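Trans-2-enoyl-CoA reductase (Treponema denticola ATCC 35405, PDB 4GGO) reduces the carbon-carbon double bond of trans-2-enoyl-CoA substrates such as crotonyl-CoA with NADH, a step of fatty acid biosynthesis. Local coordinates at residues Met5-Met10 with Asn382-Glu387; Ala65-Ala70 with Leu112-Ile117; Gly80-Lys85 with Tyr98-Phe103; Thr90-Pro95 with Glu396-Ile401; Glu125-Val130 with Gly207-Arg212. All blocks are in the same frame, centred on the assembly; numbering follows the deposited sequence.

Overall arrangement
Interactions 2 and 3 sit together at one edge of the parallel Rossmann sheet, where both reach the neighbouring strands 77-82 and 114-118; each rests on polar side-chain bonds, and interaction 3 is buried and interaction 2 partly so. Interaction 5 is buried as well, but it ties two helices through a salt bridge, and its helix 124-136 packs on Ile117 of interaction 2 and Val81 of interaction 3. Interactions 1 and 4 lie further out and are partly exposed. They join loops that include both chain ends through phenylalanine rings, with no hydrogen bond across either, and touch each other where Val7 meets Phe398. Interaction 4 also reaches interaction 3, through Glu84 with Thr94 and Tyr98 with Phe398.

Interaction 1 of 5, residues Met5-Met10 with Asn382-Glu387; sequences MIVKPM and NGFDVE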
# COMPACT_ATOMS: atom_id res chain seq x y z
N MET A 5 21.60 19.38 9.89
CA MET A 5 22.24 18.31 10.64
C MET A 5 22.28 17.02 9.84
O MET A 5 21.48 16.83 8.92
CB MET A 5 21.51 18.08 11.97
CG MET A 5 20.08 17.60 11.83
SD MET A 5 19.34 17.14 13.41
CE MET A 5 17.65 16.80 12.91
N ILE A 6 23.21 16.13 10.17
CA ILE A 6 23.29 14.83 9.53
C ILE A 6 22.10 13.97 9.95
O ILE A 6 21.91 13.70 11.14
CB ILE A 6 24.60 14.10 9.89
CG1 ILE A 6 25.80 14.77 9.21
CG2 ILE A 6 24.52 12.63 9.49
CD1 ILE A 6 27.12 14.10 9.50
N VAL A 7 21.30 13.55 8.97
CA VAL A 7 20.09 12.80 9.26
C VAL A 7 20.28 11.29 9.14
O VAL A 7 20.55 10.77 8.06
CB VAL A 7 18.92 13.25 8.37
CG1 VAL A 7 17.71 12.34 8.57
CG2 VAL A 7 18.56 14.69 8.66
N LYS A 8 20.15 10.61 10.27
CA LYS A 8 20.25 9.16 10.33
C LYS A 8 18.92 8.60 10.83
O LYS A 8 18.13 9.33 11.42
CB LYS A 8 21.40 8.76 11.26
CG LYS A 8 22.79 9.11 10.74
CD LYS A 8 23.07 8.41 9.42
CE LYS A 8 24.56 8.26 9.15
NZ LYS A 8 25.19 9.50 8.62
N PRO A 9 18.65 7.30 10.57
CA PRO A 9 17.38 6.73 11.02
C PRO A 9 17.24 6.71 12.54
O PRO A 9 18.19 6.37 13.25
CB PRO A 9 17.42 5.30 10.47
CG PRO A 9 18.86 5.02 10.24
CD PRO A 9 19.45 6.32 9.82
N MET A 10 16.06 7.07 13.03
CA MET A 10 15.77 7.02 14.46
C MET A 10 14.57 6.13 14.72
O MET A 10 13.42 6.56 14.57
CB MET A 10 15.50 8.42 15.00
CG MET A 10 15.20 8.45 16.50
SD MET A 10 14.25 9.89 17.01
CE MET A 10 14.17 9.63 18.78
N ASN A 382 11.17 5.45 4.61
CA ASN A 382 11.38 6.78 5.19
C ASN A 382 12.54 7.52 4.55
O ASN A 382 12.95 8.58 5.02
CB ASN A 382 11.59 6.67 6.70
CG ASN A 382 10.33 6.23 7.43
OD1 ASN A 382 9.87 5.10 7.27
ND2 ASN A 382 9.78 7.12 8.25
N GLY A 383 13.07 6.96 3.46
CA GLY A 383 14.12 7.62 2.71
C GLY A 383 15.53 7.27 3.16
O GLY A 383 16.49 7.94 2.78
N PHE A 384 15.66 6.22 3.96
CA PHE A 384 16.97 5.78 4.42
C PHE A 384 17.47 4.58 3.63
O PHE A 384 16.67 3.82 3.08
CB PHE A 384 16.93 5.45 5.92
CG PHE A 384 16.57 6.63 6.79
CD1 PHE A 384 17.52 7.59 7.09
CD2 PHE A 384 15.30 6.76 7.31
CE1 PHE A 384 17.20 8.67 7.89
CE2 PHE A 384 14.97 7.84 8.11
CZ PHE A 384 15.92 8.79 8.40
N ASP A 385 18.79 4.43 3.56
CA ASP A 385 19.43 3.28 2.92
C ASP A 385 19.14 3.17 1.41
O ASP A 385 19.26 2.09 0.83
CB ASP A 385 19.05 1.98 3.64
CG ASP A 385 19.95 0.81 3.27
OD1 ASP A 385 21.19 0.98 3.29
OD2 ASP A 385 19.42 -0.27 2.93
N VAL A 386 18.76 4.27 0.78
CA VAL A 386 18.51 4.24 -0.66
C VAL A 386 19.78 4.58 -1.44
O VAL A 386 20.61 5.37 -1.00
CB VAL A 386 17.31 5.12 -1.08
CG1 VAL A 386 16.46 5.48 0.13
CG2 VAL A 386 17.77 6.37 -1.80
N GLU A 387 19.93 3.95 -2.60
CA GLU A 387 21.15 4.05 -3.39
C GLU A 387 21.32 5.44 -4.00
O GLU A 387 20.36 6.04 -4.48
CB GLU A 387 21.15 2.99 -4.50
CG GLU A 387 22.51 2.44 -4.85
CD GLU A 387 22.44 1.27 -5.82
OE1 GLU A 387 23.30 0.37 -5.74
OE2 GLU A 387 21.51 1.25 -6.65
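Pro9 sits over one face of the Phe384 ring, and this is the tight part of the contact. Its CB stands 3.9 Å from the centroid of the Phe384 ring and only 7° off the ring normal, a well-centred CH-pi contact. The pyrrolidine also leans on one side of the ring, with Pro9 CD 3.6 Å from Phe384 CD1. The backbone leading into the proline is nearer still: Pro9 N comes to 3.3 Å from Phe384 CE1. Val7 arrives from another direction, at the ring edge near its plane, where its CG1 is 3.8 Å from Phe384 CE1; a chi1 of 173°, with CG1 anti to the backbone N, places that methyl there. Phe384 is set up by the end of helix 371-380. Gly383, with positive phi, is the C-prime residue of a Schellman motif in which Phe384 N bonds back to Leu379 O and Gly383 N to Ala380 O, and the chain then turns the ring toward the N-terminal segment. Leu379 of the same helix touches both Pro9 and Phe384. On the solvent side the contact thins out. Lys8 points away from Phe384, and its NZ is hydrogen-bonded to Tyr391 O instead. Pro9 itself remains exposed although its ring covers the buried phenylalanine, while Val7, on the inner side, is backed by His20, Val395 and Phe398.

Interaction 2 of 5, residues Ala65-Ala70 with Leu112-Ile117; sequences ASRITA and LYSVTI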
# COMPACT_ATOMS: atom_id res chain seq x y z
N ALA A 65 2.78 3.81 -5.63
CA ALA A 65 3.13 3.07 -6.84
C ALA A 65 1.99 3.12 -7.86
O ALA A 65 2.23 3.11 -9.07
CB ALA A 65 3.48 1.63 -6.50
N SER A 66 0.76 3.17 -7.36
CA SER A 66 -0.42 3.24 -8.22
C SER A 66 -0.50 4.58 -8.94
O SER A 66 -0.88 4.65 -10.11
CB SER A 66 -1.69 3.01 -7.40
OG SER A 66 -1.64 1.76 -6.73
N ARG A 67 -0.15 5.65 -8.23
CA ARG A 67 -0.18 6.98 -8.82
C ARG A 67 0.95 7.13 -9.83
O ARG A 67 0.76 7.66 -10.93
CB ARG A 67 -0.07 8.06 -7.74
CG ARG A 67 -0.62 9.41 -8.18
CD ARG A 67 -0.40 10.49 -7.12
NE ARG A 67 -0.94 11.77 -7.54
CZ ARG A 67 -0.81 12.91 -6.86
NH1 ARG A 67 -0.15 12.92 -5.71
NH2 ARG A 67 -1.35 14.02 -7.33
N ILE A 68 2.13 6.64 -9.46
CA ILE A 68 3.30 6.69 -10.34
C ILE A 68 3.09 5.88 -11.62
O ILE A 68 3.44 6.34 -12.71
CB ILE A 68 4.57 6.19 -9.60
CG1 ILE A 68 4.97 7.19 -8.51
CG2 ILE A 68 5.72 5.98 -10.57
CD1 ILE A 68 6.19 6.77 -7.72
N THR A 69 2.52 4.69 -11.49
CA THR A 69 2.25 3.85 -12.65
C THR A 69 1.25 4.51 -13.59
O THR A 69 1.43 4.50 -14.81
CB THR A 69 1.73 2.45 -12.24
OG1 THR A 69 2.69 1.81 -11.39
CG2 THR A 69 1.49 1.59 -13.47
N ALA A 70 0.19 5.08 -13.02
CA ALA A 70 -0.83 5.75 -13.82
C ALA A 70 -0.27 6.98 -14.52
O ALA A 70 -0.51 7.18 -15.71
CB ALA A 70 -2.02 6.13 -12.95
N LEU A 112 2.43 16.88 -16.82
CA LEU A 112 1.23 16.14 -16.43
C LEU A 112 0.42 16.92 -15.40
O LEU A 112 0.99 17.60 -14.54
CB LEU A 112 1.62 14.78 -15.85
CG LEU A 112 2.40 13.82 -16.75
CD1 LEU A 112 2.82 12.58 -15.97
CD2 LEU A 112 1.58 13.43 -17.97
N TYR A 113 -0.90 16.80 -15.47
CA TYR A 113 -1.76 17.37 -14.44
C TYR A 113 -1.67 16.52 -13.18
O TYR A 113 -1.88 15.31 -13.22
CB TYR A 113 -3.21 17.44 -14.92
CG TYR A 113 -4.20 17.76 -13.81
CD1 TYR A 113 -4.41 19.07 -13.40
CD2 TYR A 113 -4.91 16.75 -13.17
CE1 TYR A 113 -5.30 19.36 -12.39
CE2 TYR A 113 -5.81 17.04 -12.16
CZ TYR A 113 -6.00 18.34 -11.78
OH TYR A 113 -6.89 18.63 -10.77
N SER A 114 -1.36 17.16 -12.06
CA SER A 114 -1.26 16.47 -10.79
C SER A 114 -1.61 17.38 -9.62
O SER A 114 -0.95 18.40 -9.39
CB SER A 114 0.15 15.90 -10.60
OG SER A 114 0.26 15.22 -9.36
N VAL A 115 -2.66 17.01 -8.89
CA VAL A 115 -3.07 17.76 -7.71
C VAL A 115 -3.13 16.84 -6.50
O VAL A 115 -3.74 15.77 -6.54
CB VAL A 115 -4.43 18.44 -7.91
CG1 VAL A 115 -4.98 18.95 -6.59
CG2 VAL A 115 -4.31 19.57 -8.92
N THR A 116 -2.48 17.25 -5.41
CA THR A 116 -2.48 16.48 -4.18
C THR A 116 -3.28 17.20 -3.10
O THR A 116 -3.00 18.35 -2.77
CB THR A 116 -1.05 16.23 -3.67
OG1 THR A 116 -0.29 15.58 -4.68
CG2 THR A 116 -1.08 15.36 -2.42
N ILE A 117 -4.28 16.51 -2.56
CA ILE A 117 -5.08 17.05 -1.46
C ILE A 117 -4.65 16.42 -0.14
O ILE A 117 -4.80 15.22 0.06
CB ILE A 117 -6.58 16.84 -1.69
CG1 ILE A 117 -7.04 17.60 -2.94
CG2 ILE A 117 -7.38 17.30 -0.47
CD1 ILE A 117 -8.52 17.51 -3.20
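Arg67 holds Thr116 OG1 end-on with two nitrogens. The straighter bond is from Arg67 NH1 to Thr116 OG1, 2.9 Å with an N-H...O angle of 161°; the second, from Arg67 NH2 to the same Thr116 OG1, is longer at 3.3 Å and bent to 137°. The hydroxyl oxygen lies in the guanidinium plane. Thr116 OG1 also bonds to Asp104 OD2, and Ser114 OG to Asp104 OD1, so one carboxylate holds both strand hydroxyls beside the arginine. Asp104 forms only a long, weak ion pair with Arg67, whose buried charge it would nevertheless probably help to offset. Ser114 OG does lie 2.9 Å from Arg67 NH2, but the angle is too poor for a hydrogen bond. The reach comes from an extended side chain: CG leaves anti to the backbone N (chi1 -158°) and the chain runs straight to NE, which bonds to Thr78 OG1. Farther out the packing is by Phe103, which touches both Arg67 and Ser114. The arginine thus spans from helix 61-74 to edge strand 114-118 of the Rossmann sheet, the two segments running nearly antiparallel with axes 12.1 Å apart, while helix 95-110 adjoins both and strand 77-82 pairs with 114-118.

Interaction 3 of 5, residues Gly80-Lys85 with Tyr98-Phe103; sequences GVSFEK and YNNLAF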
# COMPACT_ATOMS: atom_id res chain seq x y z
N GLY A 80 -4.32 12.92 -5.99
CA GLY A 80 -3.93 12.09 -4.88
C GLY A 80 -4.38 12.66 -3.55
O GLY A 80 -4.35 13.88 -3.35
N VAL A 81 -4.80 11.79 -2.64
CA VAL A 81 -5.21 12.20 -1.31
C VAL A 81 -4.44 11.41 -0.25
O VAL A 81 -4.38 10.19 -0.30
CB VAL A 81 -6.72 11.98 -1.10
CG1 VAL A 81 -7.10 12.31 0.34
CG2 VAL A 81 -7.53 12.81 -2.07
N SER A 82 -3.86 12.13 0.70
CA SER A 82 -3.17 11.51 1.83
C SER A 82 -3.16 12.46 3.02
O SER A 82 -3.34 13.66 2.87
CB SER A 82 -1.75 11.11 1.45
OG SER A 82 -0.95 12.25 1.18
N PHE A 83 -2.93 11.91 4.21
CA PHE A 83 -2.91 12.71 5.43
C PHE A 83 -1.49 12.81 5.98
O PHE A 83 -1.02 11.91 6.68
CB PHE A 83 -3.84 12.10 6.48
CG PHE A 83 -4.30 13.08 7.53
CD1 PHE A 83 -3.95 14.42 7.46
CD2 PHE A 83 -5.08 12.65 8.59
CE1 PHE A 83 -4.37 15.31 8.43
CE2 PHE A 83 -5.51 13.54 9.56
CZ PHE A 83 -5.15 14.87 9.48
N GLU A 84 -0.81 13.91 5.67
CA GLU A 84 0.58 14.08 6.05
C GLU A 84 0.77 15.17 7.10
O GLU A 84 -0.15 15.94 7.39
CB GLU A 84 1.43 14.43 4.83
CG GLU A 84 1.24 13.48 3.66
CD GLU A 84 1.58 12.05 4.01
OE1 GLU A 84 2.55 11.85 4.78
OE2 GLU A 84 0.88 11.14 3.53
N LYS A 85 1.97 15.23 7.66
CA LYS A 85 2.39 16.35 8.48
C LYS A 85 3.48 17.10 7.73
O LYS A 85 4.50 16.52 7.37
CB LYS A 85 2.90 15.87 9.84
CG LYS A 85 1.80 15.39 10.78
CD LYS A 85 2.36 14.91 12.12
CE LYS A 85 2.83 13.46 12.05
NZ LYS A 85 3.31 12.97 13.37
N TYR A 98 7.19 14.35 1.83
CA TYR A 98 8.31 14.49 0.90
C TYR A 98 8.05 13.73 -0.40
O TYR A 98 8.38 14.21 -1.48
CB TYR A 98 9.62 14.02 1.55
CG TYR A 98 9.97 14.79 2.81
CD1 TYR A 98 10.49 16.08 2.74
CD2 TYR A 98 9.78 14.23 4.07
CE1 TYR A 98 10.81 16.79 3.88
CE2 TYR A 98 10.10 14.93 5.22
CZ TYR A 98 10.62 16.21 5.11
OH TYR A 98 10.94 16.91 6.25
N ASN A 99 7.46 12.55 -0.28
CA ASN A 99 7.08 11.75 -1.44
C ASN A 99 6.13 12.51 -2.36
O ASN A 99 6.32 12.53 -3.58
CB ASN A 99 6.45 10.43 -1.02
CG ASN A 99 7.45 9.46 -0.42
OD1 ASN A 99 8.66 9.63 -0.57
ND2 ASN A 99 6.95 8.43 0.25
N ASN A 100 5.11 13.13 -1.78
CA ASN A 100 4.15 13.93 -2.55
C ASN A 100 4.81 15.12 -3.24
O ASN A 100 4.47 15.45 -4.37
CB ASN A 100 3.00 14.41 -1.66
CG ASN A 100 2.06 13.30 -1.27
OD1 ASN A 100 2.03 12.24 -1.90
ND2 ASN A 100 1.27 13.54 -0.23
N LEU A 101 5.75 15.75 -2.55
CA LEU A 101 6.49 16.87 -3.12
C LEU A 101 7.32 16.41 -4.32
O LEU A 101 7.35 17.07 -5.35
CB LEU A 101 7.40 17.52 -2.08
CG LEU A 101 6.74 18.18 -0.87
CD1 LEU A 101 7.79 18.85 0.00
CD2 LEU A 101 5.69 19.19 -1.32
N ALA A 102 7.97 15.26 -4.16
CA ALA A 102 8.78 14.69 -5.22
C ALA A 102 7.92 14.32 -6.43
O ALA A 102 8.29 14.58 -7.57
CB ALA A 102 9.54 13.47 -4.72
N PHE A 103 6.77 13.71 -6.16
CA PHE A 103 5.86 13.30 -7.23
C PHE A 103 5.37 14.49 -8.04
O PHE A 103 5.50 14.51 -9.26
CB PHE A 103 4.66 12.53 -6.67
CG PHE A 103 3.71 12.03 -7.72
CD1 PHE A 103 2.66 12.83 -8.15
CD2 PHE A 103 3.88 10.78 -8.29
CE1 PHE A 103 1.79 12.38 -9.13
CE2 PHE A 103 3.01 10.33 -9.27
CZ PHE A 103 1.97 11.13 -9.69
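Asn100 of helix 95-110 reaches back to Ser82 at the end of strand 77-82, inside the beta-alpha-beta unit made by strand 77-82, helix 95-110 and strand 114-118 of the Rossmann fold. From CB the side chain heads toward the strand, CG lying anti to the carbonyl carbon (chi1 -72°). At CG the nearest atom across the contact is Ser82 OG, 4.0 Å away. At the tip, ND2 gives a hydrogen bond to Ser82 OG at 2.9 Å and 152°, with the oxygen in the amide plane. The same ND2 passes Glu84 CG at 3.9 Å, and the carboxylate of Glu84 is turned nearly perpendicular to the amide, 88° apart. Glu84 is an NAD(+)-binding residue that discriminates NADH from NADPH, which places this contact next to the cofactor site. The Glu84 chain bends at chi2, and its carboxylate is held chiefly by others: OE1 by Thr94 OG1, OE2 by Ser59 OG. Ser59 also packs against Asn100 and Ser82. Having received the amide hydrogen, Ser82 OG passes its own on to Glu84 OE2, a weak bond of 3.2 Å.

Interaction 4 of 5, residues Thr90-Pro95 with Glu396-Ile401; sequences TKYGTP and ERFDRI
The crossover from strand 77-82 to helix 95-110 of the Rossmann fold meets the C-terminal tail here, and the contact is carried by two aromatic rings. Tyr92 and Phe398 run alongside each other, their centroids 4.8 Å apart and their planes inclined at 60°, an oblique pair. The nearest approach between the rings is 3.5 Å, from Tyr92 CE1 to Phe398 CE1. Phe398 is the buried partner. Its CG stands anti to the carbonyl carbon (chi1 -59°), which sends the ring along the backbone of the crossover: Phe398 CB comes to 3.1 Å from Lys91 O, and Phe398 CD2 to 3.7 Å from Thr90 O. Val7 and Pro21 also touch Phe398. No hydrogen bond crosses directly between the two segments, but Tyr98 OH joins them, bonded to both Phe398 O and Gly93 N. Thr90 and Lys91 start their side chains away from the tail and meet Phe398 through their carbonyl oxygens. Around Phe398 the tail carries a salt-bridge network. Arg397 holds Asp399 side-on, with Arg397 NE 2.7 Å from Asp399 OD1, through the syn lone pair of Asp399 OD1, and its NH2 to OD2. Arg400 NH1 completes the network at 2.7 Å from Asp399 OD2. In the 90-95 segment, Thr94, the N-cap of helix 95-110, bonds to Glu84 OE1, linking this end of the crossover to the NAD(+) site at the C-terminal edge of a Rossmann sheet.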
# COMPACT_ATOMS: atom_id res chain seq x y z
N THR A 90 12.73 23.33 10.64
CA THR A 90 13.60 22.66 11.59
C THR A 90 13.12 21.27 12.00
O THR A 90 13.91 20.45 12.48
CB THR A 90 13.81 23.51 12.86
OG1 THR A 90 12.56 23.67 13.54
CG2 THR A 90 14.37 24.88 12.49
N LYS A 91 11.83 21.00 11.84
CA LYS A 91 11.27 19.72 12.26
C LYS A 91 10.99 18.81 11.07
O LYS A 91 11.02 19.25 9.93
CB LYS A 91 10.00 19.94 13.09
CG LYS A 91 10.19 20.90 14.26
CD LYS A 91 11.42 20.53 15.08
CE LYS A 91 11.72 21.57 16.14
NZ LYS A 91 13.01 21.31 16.84
N TYR A 92 10.72 17.54 11.35
CA TYR A 92 10.49 16.56 10.30
C TYR A 92 9.04 16.55 9.82
O TYR A 92 8.12 16.76 10.61
CB TYR A 92 10.83 15.15 10.78
CG TYR A 92 12.29 14.90 11.05
CD1 TYR A 92 13.17 14.64 10.00
CD2 TYR A 92 12.79 14.90 12.34
CE1 TYR A 92 14.51 14.39 10.24
CE2 TYR A 92 14.12 14.66 12.59
CZ TYR A 92 14.98 14.41 11.54
OH TYR A 92 16.31 14.16 11.78
N GLY A 93 8.86 16.30 8.53
CA GLY A 93 7.55 15.97 8.01
C GLY A 93 7.46 14.46 7.92
O GLY A 93 8.46 13.77 8.11
N THR A 94 6.26 13.95 7.66
CA THR A 94 6.12 12.52 7.42
C THR A 94 6.75 12.20 6.07
O THR A 94 6.80 13.06 5.19
CB THR A 94 4.64 12.09 7.43
OG1 THR A 94 3.90 12.88 6.49
CG2 THR A 94 4.05 12.28 8.82
N PRO A 95 7.26 10.96 5.90
CA PRO A 95 7.87 10.58 4.62
C PRO A 95 6.93 10.79 3.43
O PRO A 95 7.39 11.13 2.34
CB PRO A 95 8.19 9.09 4.80
CG PRO A 95 7.43 8.66 6.03
CD PRO A 95 7.34 9.88 6.89
N GLU A 396 20.09 20.60 5.11
CA GLU A 396 20.02 22.02 5.45
C GLU A 396 18.69 22.40 6.10
O GLU A 396 18.67 23.06 7.14
CB GLU A 396 20.29 22.87 4.21
CG GLU A 396 21.66 22.60 3.59
CD GLU A 396 21.76 23.08 2.16
OE1 GLU A 396 22.19 22.28 1.30
OE2 GLU A 396 21.42 24.24 1.88
N ARG A 397 17.59 21.98 5.49
CA ARG A 397 16.27 22.22 6.05
C ARG A 397 15.28 21.11 5.69
O ARG A 397 15.55 20.30 4.81
CB ARG A 397 15.73 23.60 5.63
CG ARG A 397 15.72 23.84 4.14
CD ARG A 397 15.47 25.32 3.84
NE ARG A 397 14.25 25.80 4.48
CZ ARG A 397 13.99 27.08 4.74
NH1 ARG A 397 14.88 28.01 4.43
NH2 ARG A 397 12.85 27.42 5.33
N PHE A 398 14.14 21.09 6.36
CA PHE A 398 13.21 19.97 6.25
C PHE A 398 11.85 20.33 5.67
O PHE A 398 10.89 19.56 5.79
CB PHE A 398 13.03 19.29 7.60
CG PHE A 398 14.30 18.77 8.20
CD1 PHE A 398 14.73 17.48 7.91
CD2 PHE A 398 15.07 19.56 9.04
CE1 PHE A 398 15.90 17.00 8.46
CE2 PHE A 398 16.24 19.07 9.59
CZ PHE A 398 16.66 17.79 9.29
N ASP A 399 11.75 21.50 5.05
CA ASP A 399 10.49 21.92 4.44
C ASP A 399 10.60 21.94 2.92
O ASP A 399 9.80 22.60 2.25
CB ASP A 399 10.08 23.30 4.96
CG ASP A 399 11.20 24.32 4.86
OD1 ASP A 399 12.38 23.91 4.79
OD2 ASP A 399 10.90 25.53 4.85
N ARG A 400 11.57 21.22 2.38
CA ARG A 400 11.83 21.21 0.94
C ARG A 400 12.46 19.91 0.44
O ARG A 400 13.00 19.12 1.23
CB ARG A 400 12.74 22.39 0.56
CG ARG A 400 11.99 23.66 0.21
CD ARG A 400 12.61 24.88 0.86
NE ARG A 400 11.83 26.08 0.59
CZ ARG A 400 10.74 26.44 1.27
NH1 ARG A 400 10.30 25.69 2.26
NH2 ARG A 400 10.10 27.55 0.95
N ILE A 401 12.37 19.69 -0.87
CA ILE A 401 13.05 18.58 -1.52
C ILE A 401 12.55 17.22 -1.03
O ILE A 401 11.39 16.87 -1.25
CB ILE A 401 14.59 18.70 -1.39
CG1 ILE A 401 15.06 20.05 -1.95
CG2 ILE A 401 15.28 17.56 -2.11
CD1 ILE A 401 16.56 20.25 -1.95

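Interaction 5 of 5, residues Glu125-Val130 with Gly207-Arg212; sequences EIKAQV and GEDWER
Lys127 and Asp209 form a buried salt bridge between helices 124-136 and 208-219. Lys127 NZ gives a hydrogen bond of 2.7 Å to Asp209 OD1, which accepts it through its syn lone pair, on the side of its other oxygen. The two side chains run antiparallel past one another, and NZ meets OD1. Lys127 runs out extended and bends only at the last torsion (chi4 61°), turning NZ onto the oxygen. The same NZ also bonds to Ala121 O and meets the Trp213 ring in a cation-pi contact. Arg212 passes across the lysine at about a right angle, its CG 4.0 Å from Lys127 CE. The two positive groups are near each other, Lys127 NZ lying 5.0 Å from Arg212 NE, but each is paired: Arg212 NH2 makes salt bridges to Asp157 and Asp124. In the next shell Tyr146 OH bonds to Asp209 OD2, so both carboxylate oxygens are engaged and its rotation is fixed. Phe122 and Leu148 pack against Asp209. Because Ala121 and Leu148 are NAD(+)-binding residues, the salt bridge borders the cofactor site, joining two helices beside the loops that follow strands 114-118 and 141-146, where a Rossmann fold binds its dinucleotide.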
# COMPACT_ATOMS: atom_id res chain seq x y z
N GLU A 125 -15.03 16.69 4.27
CA GLU A 125 -14.39 17.92 3.82
C GLU A 125 -13.40 17.62 2.70
O GLU A 125 -13.39 18.30 1.67
CB GLU A 125 -13.67 18.61 4.97
CG GLU A 125 -14.47 18.72 6.25
CD GLU A 125 -14.21 17.57 7.20
OE1 GLU A 125 -15.07 16.66 7.27
OE2 GLU A 125 -13.16 17.57 7.87
N ILE A 126 -12.58 16.60 2.90
CA ILE A 126 -11.59 16.19 1.91
C ILE A 126 -12.27 15.67 0.64
O ILE A 126 -11.83 15.96 -0.47
CB ILE A 126 -10.61 15.15 2.48
CG1 ILE A 126 -9.68 15.81 3.49
CG2 ILE A 126 -9.80 14.49 1.38
CD1 ILE A 126 -8.98 17.04 2.96
N LYS A 127 -13.35 14.91 0.82
CA LYS A 127 -14.14 14.45 -0.31
C LYS A 127 -14.71 15.64 -1.09
O LYS A 127 -14.77 15.61 -2.32
CB LYS A 127 -15.28 13.54 0.16
CG LYS A 127 -14.82 12.17 0.64
CD LYS A 127 -16.01 11.32 1.08
CE LYS A 127 -15.57 9.92 1.50
NZ LYS A 127 -14.63 9.95 2.66
N ALA A 128 -15.11 16.68 -0.37
CA ALA A 128 -15.65 17.88 -0.99
C ALA A 128 -14.58 18.60 -1.82
O ALA A 128 -14.87 19.11 -2.90
CB ALA A 128 -16.22 18.82 0.07
N GLN A 129 -13.36 18.63 -1.31
CA GLN A 129 -12.25 19.26 -2.02
C GLN A 129 -11.92 18.51 -3.31
O GLN A 129 -11.54 19.11 -4.31
CB GLN A 129 -11.01 19.35 -1.12
CG GLN A 129 -11.22 20.17 0.14
CD GLN A 129 -9.95 20.32 0.96
OE1 GLN A 129 -8.85 20.31 0.42
NE2 GLN A 129 -10.11 20.46 2.27
N VAL A 130 -12.07 17.19 -3.27
CA VAL A 130 -11.84 16.36 -4.45
C VAL A 130 -12.90 16.64 -5.50
O VAL A 130 -12.58 16.92 -6.66
CB VAL A 130 -11.85 14.86 -4.10
CG1 VAL A 130 -11.84 14.02 -5.37
CG2 VAL A 130 -10.66 14.51 -3.21
N GLY A 207 -14.82 -1.66 4.26
CA GLY A 207 -15.08 -0.93 3.03
C GLY A 207 -16.09 0.20 3.13
O GLY A 207 -16.64 0.63 2.12
N GLU A 208 -16.32 0.69 4.34
CA GLU A 208 -17.29 1.77 4.54
C GLU A 208 -16.88 3.07 3.84
O GLU A 208 -17.67 3.64 3.09
CB GLU A 208 -17.54 2.03 6.03
CG GLU A 208 -18.39 0.97 6.71
CD GLU A 208 -18.90 1.41 8.07
OE1 GLU A 208 -18.45 2.46 8.57
OE2 GLU A 208 -19.77 0.71 8.63
N ASP A 209 -15.66 3.53 4.10
CA ASP A 209 -15.19 4.78 3.52
C ASP A 209 -15.06 4.68 2.00
O ASP A 209 -15.33 5.64 1.28
CB ASP A 209 -13.85 5.19 4.12
CG ASP A 209 -13.37 6.53 3.60
OD1 ASP A 209 -14.12 7.52 3.70
OD2 ASP A 209 -12.23 6.59 3.08
N TRP A 210 -14.63 3.51 1.53
CA TRP A 210 -14.50 3.24 0.11
C TRP A 210 -15.83 3.45 -0.59
O TRP A 210 -15.92 4.18 -1.58
CB TRP A 210 -14.02 1.80 -0.10
CG TRP A 210 -13.84 1.40 -1.53
CD1 TRP A 210 -13.64 2.22 -2.60
CD2 TRP A 210 -13.85 0.06 -2.05
NE1 TRP A 210 -13.53 1.48 -3.75
CE2 TRP A 210 -13.66 0.15 -3.44
CE3 TRP A 210 -14.01 -1.20 -1.46
CZ2 TRP A 210 -13.61 -0.98 -4.26
CZ3 TRP A 210 -13.97 -2.31 -2.28
CH2 TRP A 210 -13.77 -2.20 -3.66
N GLU A 211 -16.87 2.82 -0.06
CA GLU A 211 -18.21 2.92 -0.61
C GLU A 211 -18.73 4.35 -0.51
O GLU A 211 -19.45 4.83 -1.38
CB GLU A 211 -19.16 1.96 0.10
CG GLU A 211 -20.51 1.79 -0.57
CD GLU A 211 -21.37 0.72 0.08
OE1 GLU A 211 -21.20 0.49 1.30
OE2 GLU A 211 -22.20 0.11 -0.62
N ARG A 212 -18.35 5.04 0.56
CA ARG A 212 -18.75 6.43 0.76
C ARG A 212 -18.11 7.32 -0.30
O ARG A 212 -18.76 8.22 -0.83
CB ARG A 212 -18.36 6.91 2.16
CG ARG A 212 -19.05 8.20 2.59
CD ARG A 212 -18.59 8.64 3.97
NE ARG A 212 -19.30 9.83 4.44
CZ ARG A 212 -20.31 9.80 5.29
NH1 ARG A 212 -20.75 8.65 5.78
NH2 ARG A 212 -20.90 10.94 5.66